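Local coordinates for protein phosphomethylpyrimidine kinase (Pyrococcus furiosus, PDB 2PB9) that probably makes thiamine phosphate through this C-terminal ThiN domain and phosphorylates hydroxymethylpyrimidine and its phosphate through its N-terminal kinase domain, at residues A[33-45]-A[72-86]. Residues are numbered along the deposited sequence; the frame is centred on the assembly and turned at random.
Sequences TNFVYSLPLPYAR and FGASDHLARAVLTYM. With PO4 (phosphate ion), chain C.
With CG1 anti to the carbonyl carbon (chi1 -57°), Val-36 rests this methyl on CB of Ser-75 at 3.4 Å, while OG of Ser-75, swung anti to the backbone N, gives its hydrogen to O4 of the phosphate at 2.8 Å. The other branch of Val-36, CG2, packs against CD2 of Leu-78 at 4.0 Å and, one helical turn on, against CG1 of Val-82. The axes of strand 35-38, an inner strand of the mixed sheet, and helix 77-86 cross at -45°, with helix 5-21 covering the opposite face through Phe-35 and Tyr-37. Farther along, SE of the selenomethionine Met-86 lies against OG of Ser-38 at 3.5 Å, the bend at chi3 turning CE toward O of Leu-39, and CD1 of Leu-83 touches both that hydroxyl and CB of Ala-44. The hydroxyl itself donates to O of Leu-39 at 2.7 Å, which satisfies it within this apolar setting. Replacing Ser-38 with alanine would probably leave the Leu-39 carbonyl without this donor and open a small gap beside the selenium. At the helix start, N of His-77 and N of Leu-78 point almost straight at phosphate oxygens O3 and O4, respectively, and NE of Arg-56 adds another hydrogen bond. Such an anion site at the N-terminal end of a helix, where the dipole would favour negative charge, is consistent with phosphate binding in ThiN, although this ion probably came from the crystallisation liquor.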
ATOM      1  N   THR A  33     -10.602   0.499  21.350  1.00 25.34           N
ATOM      2  CA  THR A  33     -10.782  -0.909  21.618  1.00 26.86           C
ATOM      3  C   THR A  33     -12.234  -1.202  21.996  1.00 28.38           C
ATOM      4  O   THR A  33     -12.853  -0.475  22.784  1.00 28.39           O
ATOM      5  CB  THR A  33      -9.838  -1.399  22.751  1.00 25.82           C
ATOM      6  OG1 THR A  33      -8.502  -1.486  22.245  1.00 26.37           O
ATOM      7  CG2 THR A  33     -10.275  -2.781  23.277  1.00 23.77           C
ATOM      8  N   ASN A  34     -12.775  -2.256  21.397  1.00 28.23           N
ATOM      9  CA  ASN A  34     -14.117  -2.680  21.702  1.00 29.69           C
ATOM     10  C   ASN A  34     -14.006  -4.107  22.243  1.00 30.35           C
ATOM     11  O   ASN A  34     -13.192  -4.906  21.778  1.00 31.42           O
ATOM     12  CB  ASN A  34     -15.005  -2.622  20.459  1.00 29.51           C
ATOM     13  CG  ASN A  34     -16.451  -2.287  20.798  1.00 29.39           C
ATOM     14  OD1 ASN A  34     -17.192  -1.795  19.956  1.00 30.85           O
ATOM     15  ND2 ASN A  34     -16.853  -2.551  22.037  1.00 28.09           N
ATOM     16  N   PHE A  35     -14.817  -4.404  23.247  1.00 30.43           N
ATOM     17  CA  PHE A  35     -14.821  -5.700  23.901  1.00 29.77           C
ATOM     18  C   PHE A  35     -16.256  -6.205  23.743  1.00 30.14           C
ATOM     19  O   PHE A  35     -17.208  -5.535  24.161  1.00 29.34           O
ATOM     20  CB  PHE A  35     -14.445  -5.478  25.372  1.00 28.29           C
ATOM     21  CG  PHE A  35     -14.053  -6.722  26.114  1.00 29.46           C
ATOM     22  CD1 PHE A  35     -13.568  -6.629  27.420  1.00 30.07           C
ATOM     23  CD2 PHE A  35     -14.199  -7.983  25.542  1.00 30.81           C
ATOM     24  CE1 PHE A  35     -13.237  -7.774  28.153  1.00 29.85           C
ATOM     25  CE2 PHE A  35     -13.872  -9.138  26.263  1.00 30.22           C
ATOM     26  CZ  PHE A  35     -13.391  -9.030  27.573  1.00 31.22           C
ATOM     27  N   VAL A  36     -16.421  -7.369  23.121  1.00 28.84           N
ATOM     28  CA  VAL A  36     -17.768  -7.886  22.904  1.00 28.68           C
ATOM     29  C   VAL A  36     -18.075  -9.246  23.492  1.00 29.22           C
ATOM     30  O   VAL A  36     -17.181 -10.031  23.817  1.00 31.23           O
ATOM     31  CB  VAL A  36     -18.136  -7.954  21.394  1.00 26.88           C
ATOM     32  CG1 VAL A  36     -17.989  -6.595  20.770  1.00 24.53           C
ATOM     33  CG2 VAL A  36     -17.273  -8.994  20.675  1.00 24.03           C
ATOM     34  N   TYR A  37     -19.370  -9.501  23.620  1.00 29.16           N
ATOM     35  CA  TYR A  37     -19.880 -10.757  24.138  1.00 29.98           C
ATOM     36  C   TYR A  37     -21.213 -10.986  23.436  1.00 30.47           C
ATOM     37  O   TYR A  37     -22.185 -10.259  23.644  1.00 29.82           O
ATOM     38  CB  TYR A  37     -20.060 -10.671  25.645  1.00 30.60           C
ATOM     39  CG  TYR A  37     -20.297 -12.005  26.313  1.00 31.65           C
ATOM     40  CD1 TYR A  37     -20.089 -13.205  25.627  1.00 30.10           C
ATOM     41  CD2 TYR A  37     -20.715 -12.067  27.647  1.00 32.19           C
ATOM     42  CE1 TYR A  37     -20.290 -14.432  26.249  1.00 31.02           C
ATOM     43  CE2 TYR A  37     -20.914 -13.285  28.279  1.00 32.49           C
ATOM     44  CZ  TYR A  37     -20.702 -14.458  27.576  1.00 31.48           C
ATOM     45  OH  TYR A  37     -20.897 -15.652  28.216  1.00 33.49           O
ATOM     46  N   SER A  38     -21.231 -12.001  22.585  1.00 30.72           N
ATOM     47  CA  SER A  38     -22.399 -12.329  21.793  1.00 31.40           C
ATOM     48  C   SER A  38     -23.408 -13.237  22.475  1.00 32.10           C
ATOM     49  O   SER A  38     -23.122 -13.855  23.500  1.00 31.32           O
ATOM     50  CB  SER A  38     -21.939 -12.986  20.489  1.00 29.57           C
ATOM     51  OG  SER A  38     -23.026 -13.537  19.785  1.00 27.41           O
ATOM     52  N   LEU A  39     -24.606 -13.285  21.895  1.00 33.25           N
ATOM     53  CA  LEU A  39     -25.653 -14.170  22.381  1.00 33.44           C
ATOM     54  C   LEU A  39     -25.256 -15.489  21.751  1.00 34.14           C
ATOM     55  O   LEU A  39     -24.569 -15.515  20.731  1.00 32.96           O
ATOM     56  CB  LEU A  39     -27.034 -13.766  21.848  1.00 31.50           C
ATOM     57  CG  LEU A  39     -27.786 -12.595  22.483  1.00 30.31           C
ATOM     58  CD1 LEU A  39     -28.939 -12.202  21.591  1.00 27.25           C
ATOM     59  CD2 LEU A  39     -28.273 -12.984  23.866  1.00 28.46           C
ATOM     60  N   PRO A  40     -25.682 -16.569  22.374  1.00 36.11           N
ATOM     61  CA  PRO A  40     -25.385 -17.903  21.849  1.00 36.62           C
ATOM     62  C   PRO A  40     -26.189 -18.233  20.585  1.00 37.21           C
ATOM     63  O   PRO A  40     -27.229 -17.610  20.365  1.00 36.94           O
ATOM     64  CB  PRO A  40     -25.890 -18.844  22.949  1.00 36.51           C
ATOM     65  CG  PRO A  40     -27.012 -18.114  23.575  1.00 20.00           C
ATOM     66  CD  PRO A  40     -26.691 -16.654  23.423  1.00 20.00           C
ATOM     67  N   LEU A  41     -25.708 -19.144  19.778  1.00 38.52           N
ATOM     68  CA  LEU A  41     -26.462 -19.515  18.582  1.00 40.96           C
ATOM     69  C   LEU A  41     -27.655 -20.348  19.069  1.00 41.93           C
ATOM     70  O   LEU A  41     -27.617 -20.935  20.154  1.00 41.91           O
ATOM     71  CB  LEU A  41     -25.612 -20.354  17.624  1.00 41.45           C
ATOM     72  CG  LEU A  41     -24.273 -19.778  17.175  1.00 42.22           C
ATOM     73  CD1 LEU A  41     -23.362 -19.633  18.394  1.00 44.29           C
ATOM     74  CD2 LEU A  41     -23.636 -20.696  16.137  1.00 40.39           C
ATOM     75  N   PRO A  42     -28.714 -20.440  18.259  1.00 42.07           N
ATOM     76  CA  PRO A  42     -28.840 -19.819  16.941  1.00 42.12           C
ATOM     77  C   PRO A  42     -29.330 -18.387  17.011  1.00 41.64           C
ATOM     78  O   PRO A  42     -29.630 -17.783  15.983  1.00 42.55           O
ATOM     79  CB  PRO A  42     -29.841 -20.726  16.244  1.00 43.07           C
ATOM     80  CG  PRO A  42     -30.798 -21.023  17.367  1.00 43.13           C
ATOM     81  CD  PRO A  42     -29.872 -21.308  18.543  1.00 42.27           C
ATOM     82  N   TYR A  43     -29.412 -17.837  18.218  1.00 40.68           N
ATOM     83  CA  TYR A  43     -29.891 -16.466  18.371  1.00 40.32           C
ATOM     84  C   TYR A  43     -28.927 -15.382  17.911  1.00 39.22           C
ATOM     85  O   TYR A  43     -29.334 -14.239  17.702  1.00 39.25           O
ATOM     86  CB  TYR A  43     -30.305 -16.227  19.816  1.00 39.93           C
ATOM     87  CG  TYR A  43     -31.400 -17.168  20.208  1.00 40.52           C
ATOM     88  CD1 TYR A  43     -32.587 -17.219  19.473  1.00 40.31           C
ATOM     89  CD2 TYR A  43     -31.237 -18.049  21.265  1.00 40.97           C
ATOM     90  CE1 TYR A  43     -33.580 -18.127  19.777  1.00 40.70           C
ATOM     91  CE2 TYR A  43     -32.232 -18.967  21.580  1.00 42.62           C
ATOM     92  CZ  TYR A  43     -33.398 -19.002  20.828  1.00 40.60           C
ATOM     93  OH  TYR A  43     -34.368 -19.929  21.120  1.00 41.54           O
ATOM     94  N   ALA A  44     -27.660 -15.746  17.746  1.00 38.18           N
ATOM     95  CA  ALA A  44     -26.646 -14.807  17.294  1.00 37.35           C
ATOM     96  C   ALA A  44     -26.688 -14.707  15.766  1.00 36.64           C
ATOM     97  O   ALA A  44     -25.897 -15.334  15.072  1.00 35.99           O
ATOM     98  CB  ALA A  44     -25.273 -15.274  17.763  1.00 37.33           C
ATOM     99  N   ARG A  45     -27.613 -13.907  15.246  1.00 36.82           N
ATOM    100  CA  ARG A  45     -27.763 -13.753  13.806  1.00 36.86           C
ATOM    101  C   ARG A  45     -27.239 -12.410  13.272  1.00 35.37           C
ATOM    102  O   ARG A  45     -27.046 -12.240  12.069  1.00 35.48           O
ATOM    103  CB  ARG A  45     -29.243 -13.954  13.432  1.00 40.18           C
ATOM    104  CG  ARG A  45     -29.570 -13.933  11.920  1.00 45.74           C
ATOM    105  CD  ARG A  45     -28.763 -14.965  11.133  1.00 48.18           C
ATOM    106  NE  ARG A  45     -28.254 -16.016  12.012  1.00 51.98           N
ATOM    107  CZ  ARG A  45     -27.627 -17.116  11.606  1.00 52.36           C
ATOM    108  NH1 ARG A  45     -27.417 -17.341  10.312  1.00 52.19           N
ATOM    109  NH2 ARG A  45     -27.204 -17.990  12.509  1.00 52.11           N
ATOM    110  N   PHE A  72     -26.361  -3.904  23.241  1.00 28.79           N
ATOM    111  CA  PHE A  72     -26.418  -4.823  22.126  1.00 27.46           C
ATOM    112  C   PHE A  72     -26.462  -3.983  20.860  1.00 27.43           C
ATOM    113  O   PHE A  72     -27.235  -3.033  20.766  1.00 27.32           O
ATOM    114  CB  PHE A  72     -27.649  -5.716  22.255  1.00 27.30           C
ATOM    115  CG  PHE A  72     -27.525  -6.749  23.332  1.00 26.99           C
ATOM    116  CD1 PHE A  72     -26.849  -7.944  23.090  1.00 27.40           C
ATOM    117  CD2 PHE A  72     -28.022  -6.503  24.608  1.00 28.55           C
ATOM    118  CE1 PHE A  72     -26.659  -8.885  24.107  1.00 27.51           C
ATOM    119  CE2 PHE A  72     -27.842  -7.430  25.639  1.00 29.32           C
ATOM    120  CZ  PHE A  72     -27.154  -8.630  25.386  1.00 28.93           C
ATOM    121  N   GLY A  73     -25.600  -4.330  19.903  1.00 26.59           N
ATOM    122  CA  GLY A  73     -25.521  -3.595  18.657  1.00 25.72           C
ATOM    123  C   GLY A  73     -24.537  -2.442  18.776  1.00 27.48           C
ATOM    124  O   GLY A  73     -24.453  -1.590  17.885  1.00 28.18           O
ATOM    125  N   ALA A  74     -23.786  -2.402  19.876  1.00 27.35           N
ATOM    126  CA  ALA A  74     -22.824  -1.321  20.074  1.00 27.62           C
ATOM    127  C   ALA A  74     -21.633  -1.488  19.142  1.00 27.08           C
ATOM    128  O   ALA A  74     -21.178  -0.528  18.527  1.00 28.67           O
ATOM    129  CB  ALA A  74     -22.364  -1.274  21.537  1.00 26.58           C
ATOM    130  N   SER A  75     -21.144  -2.716  19.028  1.00 26.73           N
ATOM    131  CA  SER A  75     -20.010  -3.026  18.168  1.00 26.64           C
ATOM    132  C   SER A  75     -20.455  -3.493  16.777  1.00 28.52           C
ATOM    133  O   SER A  75     -21.438  -4.218  16.636  1.00 29.41           O
ATOM    134  CB  SER A  75     -19.160  -4.104  18.830  1.00 22.86           C
ATOM    135  OG  SER A  75     -18.501  -4.890  17.864  1.00 23.84           O
ATOM    136  N   ASP A  76     -19.736  -3.069  15.744  1.00 30.46           N
ATOM    137  CA  ASP A  76     -20.078  -3.489  14.396  1.00 32.12           C
ATOM    138  C   ASP A  76     -19.014  -4.388  13.776  1.00 32.15           C
ATOM    139  O   ASP A  76     -19.320  -5.461  13.271  1.00 31.03           O
ATOM    140  CB  ASP A  76     -20.298  -2.283  13.482  1.00 35.07           C
ATOM    141  CG  ASP A  76     -20.294  -2.667  12.003  1.00 40.73           C
ATOM    142  OD1 ASP A  76     -20.969  -3.665  11.645  1.00 43.10           O
ATOM    143  OD2 ASP A  76     -19.620  -1.978  11.198  1.00 42.76           O
ATOM    144  N   HIS A  77     -17.765  -3.946  13.825  1.00 31.76           N
ATOM    145  CA  HIS A  77     -16.665  -4.694  13.232  1.00 31.66           C
ATOM    146  C   HIS A  77     -16.200  -5.916  14.020  1.00 29.75           C
ATOM    147  O   HIS A  77     -15.951  -6.976  13.442  1.00 28.27           O
ATOM    148  CB  HIS A  77     -15.502  -3.740  12.983  1.00 34.71           C
ATOM    149  CG  HIS A  77     -15.798  -2.706  11.943  1.00 40.45           C
ATOM    150  ND1 HIS A  77     -15.044  -1.563  11.788  1.00 42.57           N
ATOM    151  CD2 HIS A  77     -16.740  -2.670  10.969  1.00 42.86           C
ATOM    152  CE1 HIS A  77     -15.504  -0.869  10.761  1.00 44.13           C
ATOM    153  NE2 HIS A  77     -16.533  -1.519  10.245  1.00 45.34           N
ATOM    154  N   LEU A  78     -16.089  -5.779  15.333  1.00 26.87           N
ATOM    155  CA  LEU A  78     -15.654  -6.896  16.145  1.00 26.45           C
ATOM    156  C   LEU A  78     -16.781  -7.922  16.253  1.00 26.42           C
ATOM    157  O   LEU A  78     -16.527  -9.124  16.355  1.00 26.36           O
ATOM    158  CB  LEU A  78     -15.241  -6.409  17.537  1.00 26.80           C
ATOM    159  CG  LEU A  78     -14.333  -7.377  18.300  1.00 27.90           C
ATOM    160  CD1 LEU A  78     -13.027  -7.533  17.544  1.00 29.64           C
ATOM    161  CD2 LEU A  78     -14.067  -6.871  19.707  1.00 29.48           C
ATOM    162  N   ALA A  79     -18.028  -7.454  16.216  1.00 25.71           N
ATOM    163  CA  ALA A  79     -19.173  -8.360  16.320  1.00 24.98           C
ATOM    164  C   ALA A  79     -19.214  -9.315  15.141  1.00 24.58           C
ATOM    165  O   ALA A  79     -19.486 -10.508  15.300  1.00 24.70           O
ATOM    166  CB  ALA A  79     -20.476  -7.572  16.402  1.00 23.54           C
ATOM    167  N   ARG A  80     -18.962  -8.783  13.953  1.00 25.59           N
ATOM    168  CA  ARG A  80     -18.950  -9.599  12.747  1.00 27.30           C
ATOM    169  C   ARG A  80     -17.836 -10.627  12.861  1.00 25.58           C
ATOM    170  O   ARG A  80     -17.994 -11.773  12.459  1.00 27.22           O
ATOM    171  CB  ARG A  80     -18.730  -8.725  11.504  1.00 30.83           C
ATOM    172  CG  ARG A  80     -20.009  -8.132  10.905  1.00 37.94           C
ATOM    173  CD  ARG A  80     -20.008  -6.599  10.906  1.00 43.88           C
ATOM    174  NE  ARG A  80     -18.920  -6.032  10.107  1.00 49.91           N
ATOM    175  CZ  ARG A  80     -19.075  -5.453   8.918  1.00 52.66           C
ATOM    176  NH1 ARG A  80     -20.286  -5.351   8.371  1.00 53.40           N
ATOM    177  NH2 ARG A  80     -18.012  -4.980   8.267  1.00 53.85           N
ATOM    178  N   ALA A  81     -16.709 -10.210  13.418  1.00 24.83           N
ATOM    179  CA  ALA A  81     -15.571 -11.097  13.595  1.00 23.50           C
ATOM    180  C   ALA A  81     -15.912 -12.262  14.525  1.00 22.83           C
ATOM    181  O   ALA A  81     -15.703 -13.429  14.174  1.00 21.30           O
ATOM    182  CB  ALA A  81     -14.397 -10.313  14.159  1.00 25.59           C
ATOM    183  N   VAL A  82     -16.430 -11.938  15.710  1.00 21.84           N
ATOM    184  CA  VAL A  82     -16.779 -12.961  16.684  1.00 21.84           C
ATOM    185  C   VAL A  82     -17.926 -13.809  16.159  1.00 21.66           C
ATOM    186  O   VAL A  82     -17.957 -15.018  16.365  1.00 22.92           O
ATOM    187  CB  VAL A  82     -17.161 -12.344  18.070  1.00 20.71           C
ATOM    188  CG1 VAL A  82     -18.647 -12.057  18.152  1.00 23.26           C
ATOM    189  CG2 VAL A  82     -16.776 -13.284  19.174  1.00 20.91           C
ATOM    190  N   LEU A  83     -18.851 -13.170  15.458  1.00 22.25           N
ATOM    191  CA  LEU A  83     -20.004 -13.857  14.904  1.00 23.26           C
ATOM    192  C   LEU A  83     -19.526 -14.889  13.884  1.00 23.98           C
ATOM    193  O   LEU A  83     -19.952 -16.043  13.913  1.00 25.78           O
ATOM    194  CB  LEU A  83     -20.956 -12.828  14.268  1.00 23.79           C
ATOM    195  CG  LEU A  83     -22.459 -12.902  14.624  1.00 23.75           C
ATOM    196  CD1 LEU A  83     -22.656 -13.304  16.077  1.00 21.91           C
ATOM    197  CD2 LEU A  83     -23.113 -11.556  14.358  1.00 22.02           C
ATOM    198  N   THR A  84     -18.622 -14.474  12.999  1.00 23.91           N
ATOM    199  CA  THR A  84     -18.064 -15.355  11.973  1.00 24.35           C
ATOM    200  C   THR A  84     -17.232 -16.471  12.612  1.00 26.43           C
ATOM    201  O   THR A  84     -17.250 -17.628  12.172  1.00 27.37           O
ATOM    202  CB  THR A  84     -17.174 -14.549  10.993  1.00 24.60           C
ATOM    203  OG1 THR A  84     -18.003 -13.724  10.171  1.00 24.51           O
ATOM    204  CG2 THR A  84     -16.329 -15.473  10.114  1.00 23.25           C
ATOM    205  N   TYR A  85     -16.498 -16.107  13.656  1.00 26.62           N
ATOM    206  CA  TYR A  85     -15.653 -17.049  14.371  1.00 26.16           C
ATOM    207  C   TYR A  85     -16.516 -18.163  14.970  1.00 28.17           C
ATOM    208  O   TYR A  85     -16.129 -19.327  14.963  1.00 26.40           O
ATOM    209  CB  TYR A  85     -14.900 -16.298  15.467  1.00 23.00           C
ATOM    210  CG  TYR A  85     -13.847 -17.095  16.188  1.00 22.42           C
ATOM    211  CD1 TYR A  85     -12.495 -16.978  15.844  1.00 22.16           C
ATOM    212  CD2 TYR A  85     -14.187 -17.908  17.271  1.00 23.23           C
ATOM    213  CE1 TYR A  85     -11.506 -17.643  16.570  1.00 21.96           C
ATOM    214  CE2 TYR A  85     -13.215 -18.575  18.009  1.00 23.52           C
ATOM    215  CZ  TYR A  85     -11.875 -18.438  17.656  1.00 24.82           C
ATOM    216  OH  TYR A  85     -10.918 -19.087  18.405  1.00 25.82           O
HETATM  217  N   MSE A  86     -17.693 -17.796  15.477  1.00 31.85           N
HETATM  218  CA  MSE A  86     -18.611 -18.765  16.078  1.00 35.23           C
HETATM  219  C   MSE A  86     -19.060 -19.830  15.080  1.00 35.82           C
HETATM  220  O   MSE A  86     -19.403 -20.951  15.460  1.00 33.50           O
HETATM  221  CB  MSE A  86     -19.827 -18.044  16.670  1.00 36.61           C
HETATM  222  CG  MSE A  86     -19.507 -17.312  17.971  1.00 42.73           C
HETATM  223 SE   MSE A  86     -20.792 -15.957  18.517  1.00 50.81          SE
HETATM  224  CE  MSE A  86     -21.984 -17.049  19.573  1.00 46.66           C
TER
HETATM  225  P   PO4 C 500     -16.329  -1.697  16.502  1.00 41.66           P
HETATM  226  O1  PO4 C 500     -14.864  -1.581  16.280  1.00 43.73           O
HETATM  227  O2  PO4 C 500     -16.715  -0.874  17.686  1.00 42.49           O
HETATM  228  O3  PO4 C 500     -17.039  -1.174  15.283  1.00 42.84           O
HETATM  229  O4  PO4 C 500     -16.684  -3.123  16.732  1.00 40.24           O